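Local coordinates for reticulocyte binding protein (Streptococcus agalactiae COH1, PDB 3FAW) that probably hydrolyses alpha-1,6-glucosidic branch links of pullulan, glycogen and related alpha-glucans as a cell-wall-attached streptococcal pullulanase, at residues I195-I207 with D234-P246. Sequence-based numbering, arbitrary orientation.
Sequences IKNYTGYYYLYEI and DDIKTAKAAFVNP. With CA (calcium ion), chain B.
A241 O receives the backbone N-H of Y203 at 2.9 Å, and Y202 CA brings a C-H to the same oxygen. The short strand 241-242 pairs antiparallel with strand 202-209 of the beta-sandwich domain, of the CBM48 (isoamylase N-terminal) type; strand 202-209 is also paired with strand 157-164, through Y202, L204 and E206, and with strand 212-216. The return bond from A241 N to Y203 O is weak. Before the strand, a type II turn from Y198 to Y201 extends the ladder: F243 N bonds to Y201 O at 2.9 Å, and G200 N bonds to F243 O.

On one side of the sheet, A241 CB and F243 CE1 lie over opposite faces of the Y203 ring. A241 CB makes a CH-pi contact, 3.5 Å from the ring centroid; the F243 and Y203 planes are nearly parallel (8°), slid so far that the rings barely overlap, centroids 4.4 Å apart. A chi1 of 67° tucks the Y203 ring back across the neighbouring strand, between these two groups. Y203 OH bonds to D218 OD2. M160 of strand 157-164 touches both rings.

Y202 points to the other side, its ring edge against A242 CB and one face beneath G200 O. Its OH reaches a calcium ion at 2.6 Å, which the backbone oxygens of K165 and K363 also bind. Water 1, another calcium ligand, donates to G200 O at 2.6 Å.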
loop_
_atom_site.group_PDB
_atom_site.type_symbol
_atom_site.label_atom_id
_atom_site.label_comp_id
_atom_site.label_asym_id
_atom_site.label_seq_id
_atom_site.Cartn_x
_atom_site.Cartn_y
_atom_site.Cartn_z
ATOM N N ILE A 195 29.181 -28.205 -6.362
ATOM C CA ILE A 195 27.854 -28.303 -5.748
ATOM C C ILE A 195 26.901 -29.039 -6.696
ATOM O O ILE A 195 26.750 -28.647 -7.853
ATOM C CB ILE A 195 27.292 -26.907 -5.406
ATOM C CG1 ILE A 195 28.190 -26.217 -4.371
ATOM C CG2 ILE A 195 25.867 -27.014 -4.873
ATOM C CD1 ILE A 195 27.943 -24.729 -4.230
ATOM N N LYS A 196 26.267 -30.101 -6.195
ATOM C CA LYS A 196 25.433 -30.974 -7.028
ATOM C C LYS A 196 24.002 -30.459 -7.206
ATOM O O LYS A 196 23.410 -30.631 -8.270
ATOM C CB LYS A 196 25.420 -32.412 -6.480
ATOM C CG LYS A 196 24.722 -32.606 -5.137
ATOM C CD LYS A 196 24.756 -34.067 -4.710
ATOM C CE LYS A 196 24.194 -34.245 -3.304
ATOM N NZ LYS A 196 24.133 -35.680 -2.905
ATOM N N ASN A 197 23.453 -29.856 -6.152
ATOM C CA ASN A 197 22.106 -29.280 -6.172
ATOM C C ASN A 197 22.138 -27.913 -5.495
ATOM O O ASN A 197 22.397 -27.813 -4.292
ATOM C CB ASN A 197 21.111 -30.208 -5.457
ATOM C CG ASN A 197 19.653 -29.829 -5.706
ATOM O OD1 ASN A 197 19.329 -28.674 -5.970
ATOM N ND2 ASN A 197 18.764 -30.813 -5.614
ATOM N N TYR A 198 21.869 -26.868 -6.276
ATOM C CA TYR A 198 21.944 -25.487 -5.793
ATOM C C TYR A 198 20.698 -25.029 -5.037
ATOM O O TYR A 198 20.687 -23.929 -4.481
ATOM C CB TYR A 198 22.208 -24.531 -6.957
ATOM C CG TYR A 198 23.624 -24.578 -7.482
ATOM C CD1 TYR A 198 24.629 -23.812 -6.891
ATOM C CD2 TYR A 198 23.960 -25.381 -8.573
ATOM C CE1 TYR A 198 25.931 -23.850 -7.365
ATOM C CE2 TYR A 198 25.263 -25.425 -9.055
ATOM C CZ TYR A 198 26.242 -24.654 -8.449
ATOM O OH TYR A 198 27.536 -24.684 -8.919
ATOM N N THR A 199 19.658 -25.864 -5.010
ATOM C CA THR A 199 18.409 -25.526 -4.330
ATOM C C THR A 199 18.681 -25.195 -2.855
ATOM O O THR A 199 19.351 -25.954 -2.149
ATOM C CB THR A 199 17.375 -26.678 -4.440
ATOM O OG1 THR A 199 17.216 -27.056 -5.815
ATOM C CG2 THR A 199 16.014 -26.260 -3.878
ATOM N N GLY A 200 18.192 -24.042 -2.410
ATOM C CA GLY A 200 18.352 -23.617 -1.015
ATOM C C GLY A 200 19.635 -22.856 -0.694
ATOM O O GLY A 200 19.735 -22.240 0.364
ATOM N N TYR A 201 20.623 -22.897 -1.586
ATOM C CA TYR A 201 21.866 -22.137 -1.381
ATOM C C TYR A 201 21.612 -20.638 -1.540
ATOM O O TYR A 201 20.658 -20.225 -2.211
ATOM C CB TYR A 201 22.973 -22.597 -2.340
ATOM C CG TYR A 201 23.699 -23.856 -1.901
ATOM C CD1 TYR A 201 23.162 -25.120 -2.146
ATOM C CD2 TYR A 201 24.926 -23.783 -1.241
ATOM C CE1 TYR A 201 23.830 -26.279 -1.743
ATOM C CE2 TYR A 201 25.598 -24.931 -0.838
ATOM C CZ TYR A 201 25.046 -26.175 -1.092
ATOM O OH TYR A 201 25.716 -27.314 -0.698
ATOM N N TYR A 202 22.473 -19.834 -0.921
ATOM C CA TYR A 202 22.298 -18.383 -0.908
ATOM C C TYR A 202 23.430 -17.681 -1.659
ATOM O O TYR A 202 24.513 -18.239 -1.812
ATOM C CB TYR A 202 22.225 -17.873 0.529
ATOM C CG TYR A 202 21.214 -18.593 1.390
ATOM C CD1 TYR A 202 21.621 -19.430 2.430
ATOM C CD2 TYR A 202 19.852 -18.446 1.163
ATOM C CE1 TYR A 202 20.687 -20.088 3.230
ATOM C CE2 TYR A 202 18.914 -19.109 1.949
ATOM C CZ TYR A 202 19.335 -19.923 2.979
ATOM O OH TYR A 202 18.403 -20.565 3.763
ATOM N N TYR A 203 23.169 -16.465 -2.137
ATOM C CA TYR A 203 24.156 -15.724 -2.918
ATOM C C TYR A 203 24.082 -14.203 -2.750
ATOM O O TYR A 203 23.012 -13.630 -2.527
ATOM C CB TYR A 203 24.066 -16.099 -4.410
ATOM C CG TYR A 203 22.788 -15.675 -5.105
ATOM C CD1 TYR A 203 22.752 -14.537 -5.914
ATOM C CD2 TYR A 203 21.615 -16.411 -4.958
ATOM C CE1 TYR A 203 21.583 -14.145 -6.554
ATOM C CE2 TYR A 203 20.441 -16.025 -5.594
ATOM C CZ TYR A 203 20.431 -14.894 -6.390
ATOM O OH TYR A 203 19.266 -14.517 -7.016
ATOM N N LEU A 204 25.252 -13.571 -2.842
ATOM C CA LEU A 204 25.368 -12.124 -2.984
ATOM C C LEU A 204 26.211 -11.843 -4.226
ATOM O O LEU A 204 26.897 -12.736 -4.726
ATOM C CB LEU A 204 26.024 -11.499 -1.751
ATOM C CG LEU A 204 25.215 -11.474 -0.449
ATOM C CD1 LEU A 204 26.080 -10.986 0.707
ATOM C CD2 LEU A 204 23.965 -10.610 -0.577
ATOM N N TYR A 205 26.146 -10.610 -4.724
ATOM C CA TYR A 205 27.019 -10.164 -5.814
ATOM C C TYR A 205 27.994 -9.114 -5.298
ATOM O O TYR A 205 27.579 -8.147 -4.662
ATOM C CB TYR A 205 26.203 -9.561 -6.960
ATOM C CG TYR A 205 25.447 -10.570 -7.788
ATOM C CD1 TYR A 205 26.124 -11.523 -8.546
ATOM C CD2 TYR A 205 24.052 -10.565 -7.829
ATOM C CE1 TYR A 205 25.432 -12.450 -9.316
ATOM C CE2 TYR A 205 23.353 -11.486 -8.600
ATOM C CZ TYR A 205 24.052 -12.424 -9.341
ATOM O OH TYR A 205 23.368 -13.346 -10.098
ATOM N N GLU A 206 29.280 -9.306 -5.575
ATOM C CA GLU A 206 30.292 -8.296 -5.272
ATOM C C GLU A 206 30.631 -7.503 -6.531
ATOM O O GLU A 206 31.161 -8.054 -7.501
ATOM C CB GLU A 206 31.557 -8.927 -4.684
ATOM C CG GLU A 206 32.521 -7.895 -4.101
ATOM C CD GLU A 206 33.708 -8.530 -3.399
ATOM O OE1 GLU A 206 34.450 -9.290 -4.055
ATOM O OE2 GLU A 206 33.899 -8.264 -2.194
ATOM N N ILE A 207 30.321 -6.210 -6.503
ATOM C CA ILE A 207 30.519 -5.330 -7.651
ATOM C C ILE A 207 31.738 -4.454 -7.412
ATOM O O ILE A 207 31.875 -3.857 -6.350
ATOM C CB ILE A 207 29.282 -4.435 -7.901
ATOM C CG1 ILE A 207 28.042 -5.304 -8.140
ATOM C CG2 ILE A 207 29.512 -3.513 -9.101
ATOM C CD1 ILE A 207 26.787 -4.514 -8.454
ATOM N N ASP A 234 29.569 -3.515 8.102
ATOM C CA ASP A 234 30.086 -2.702 6.994
ATOM C C ASP A 234 30.259 -3.499 5.695
ATOM O O ASP A 234 30.229 -2.922 4.605
ATOM C CB ASP A 234 31.426 -2.056 7.381
ATOM C CG ASP A 234 31.281 -0.995 8.467
ATOM O OD1 ASP A 234 30.146 -0.545 8.735
ATOM O OD2 ASP A 234 32.315 -0.607 9.053
ATOM N N ASP A 235 30.439 -4.815 5.818
ATOM C CA ASP A 235 30.710 -5.677 4.675
ATOM C C ASP A 235 29.426 -6.248 4.068
ATOM O O ASP A 235 29.187 -6.121 2.867
ATOM C CB ASP A 235 31.631 -6.817 5.098
ATOM C CG ASP A 235 32.011 -7.716 3.946
ATOM O OD1 ASP A 235 32.463 -7.185 2.910
ATOM O OD2 ASP A 235 31.859 -8.950 4.079
ATOM N N ILE A 236 28.618 -6.894 4.902
ATOM C CA ILE A 236 27.337 -7.451 4.468
ATOM C C ILE A 236 26.213 -6.718 5.202
ATOM O O ILE A 236 26.085 -6.825 6.420
ATOM C CB ILE A 236 27.272 -8.969 4.730
ATOM C CG1 ILE A 236 28.235 -9.704 3.791
ATOM C CG2 ILE A 236 25.856 -9.485 4.539
ATOM C CD1 ILE A 236 28.542 -11.135 4.207
ATOM N N LYS A 237 25.411 -5.967 4.448
ATOM C CA LYS A 237 24.380 -5.092 5.023
ATOM C C LYS A 237 23.001 -5.306 4.396
ATOM O O LYS A 237 22.135 -4.425 4.440
ATOM C CB LYS A 237 24.812 -3.621 4.918
ATOM C CG LYS A 237 25.504 -3.217 3.620
ATOM C CD LYS A 237 25.842 -1.721 3.645
ATOM C CE LYS A 237 26.931 -1.352 2.656
ATOM N NZ LYS A 237 26.501 -1.454 1.237
ATOM N N THR A 238 22.808 -6.490 3.825
ATOM C CA THR A 238 21.531 -6.891 3.256
ATOM C C THR A 238 21.295 -8.360 3.564
ATOM O O THR A 238 22.208 -9.083 3.971
ATOM C CB THR A 238 21.496 -6.716 1.713
ATOM O OG1 THR A 238 22.395 -7.649 1.094
ATOM C CG2 THR A 238 21.871 -5.301 1.314
ATOM N N ALA A 239 20.060 -8.799 3.358
ATOM C CA ALA A 239 19.752 -10.222 3.353
ATOM C C ALA A 239 20.450 -10.849 2.147
ATOM O O ALA A 239 20.901 -10.141 1.238
ATOM C CB ALA A 239 18.244 -10.446 3.283
ATOM N N LYS A 240 20.556 -12.173 2.151
ATOM C CA LYS A 240 21.163 -12.895 1.045
ATOM C C LYS A 240 20.066 -13.516 0.185
ATOM O O LYS A 240 19.075 -14.032 0.709
ATOM C CB LYS A 240 22.113 -13.976 1.571
ATOM C CG LYS A 240 23.242 -13.452 2.444
ATOM C CD LYS A 240 24.154 -14.583 2.910
ATOM C CE LYS A 240 25.199 -14.100 3.908
ATOM N NZ LYS A 240 24.608 -13.837 5.263
ATOM N N ALA A 241 20.237 -13.458 -1.132
ATOM C CA ALA A 241 19.280 -14.084 -2.050
ATOM C C ALA A 241 19.355 -15.609 -1.946
ATOM O O ALA A 241 20.337 -16.153 -1.444
ATOM C CB ALA A 241 19.533 -13.632 -3.477
ATOM N N ALA A 242 18.312 -16.290 -2.409
ATOM C CA ALA A 242 18.254 -17.754 -2.349
ATOM C C ALA A 242 17.913 -18.331 -3.713
ATOM O O ALA A 242 17.157 -17.725 -4.479
ATOM C CB ALA A 242 17.225 -18.206 -1.318
ATOM N N PHE A 243 18.473 -19.502 -4.013
ATOM C CA PHE A 243 18.136 -20.221 -5.239
ATOM C C PHE A 243 16.893 -21.071 -4.991
ATOM O O PHE A 243 16.939 -22.027 -4.217
ATOM C CB PHE A 243 19.299 -21.104 -5.714
ATOM C CG PHE A 243 20.552 -20.337 -6.052
ATOM C CD1 PHE A 243 20.528 -19.319 -6.990
ATOM C CD2 PHE A 243 21.760 -20.650 -5.445
ATOM C CE1 PHE A 243 21.681 -18.615 -7.307
ATOM C CE2 PHE A 243 22.919 -19.946 -5.754
ATOM C CZ PHE A 243 22.878 -18.931 -6.687
ATOM N N VAL A 244 15.785 -20.696 -5.632
ATOM C CA VAL A 244 14.522 -21.428 -5.529
ATOM C C VAL A 244 13.804 -21.553 -6.876
ATOM O O VAL A 244 14.103 -20.826 -7.831
ATOM C CB VAL A 244 13.548 -20.765 -4.512
ATOM C CG1 VAL A 244 14.077 -20.898 -3.091
ATOM C CG2 VAL A 244 13.294 -19.296 -4.872
ATOM N N ASN A 245 12.850 -22.482 -6.926
ATOM C CA ASN A 245 12.007 -22.706 -8.096
ATOM C C ASN A 245 10.527 -22.562 -7.707
ATOM O O ASN A 245 9.872 -23.554 -7.364
ATOM C CB ASN A 245 12.291 -24.093 -8.691
ATOM C CG ASN A 245 11.724 -24.263 -10.097
ATOM O OD1 ASN A 245 10.757 -23.602 -10.480
ATOM N ND2 ASN A 245 12.334 -25.154 -10.875
ATOM N N PRO A 246 10.002 -21.320 -7.743
ATOM C CA PRO A 246 8.624 -21.006 -7.345
ATOM C C PRO A 246 7.552 -21.931 -7.924
ATOM O O PRO A 246 6.649 -22.351 -7.199
ATOM C CB PRO A 246 8.436 -19.577 -7.867
ATOM C CG PRO A 246 9.791 -18.986 -7.781
ATOM C CD PRO A 246 10.726 -20.102 -8.159
HETATM CA CA CA B . 18.615 -22.859 4.943
HETATM O O HOH W 1 18.455 -23.174 2.450
HETATM O O HOH W 2 18.885 -24.181 6.982
HETATM O O HOH W 3 19.788 -21.376 6.409
HETATM O O HOH W 4 17.720 -25.080 4.339
#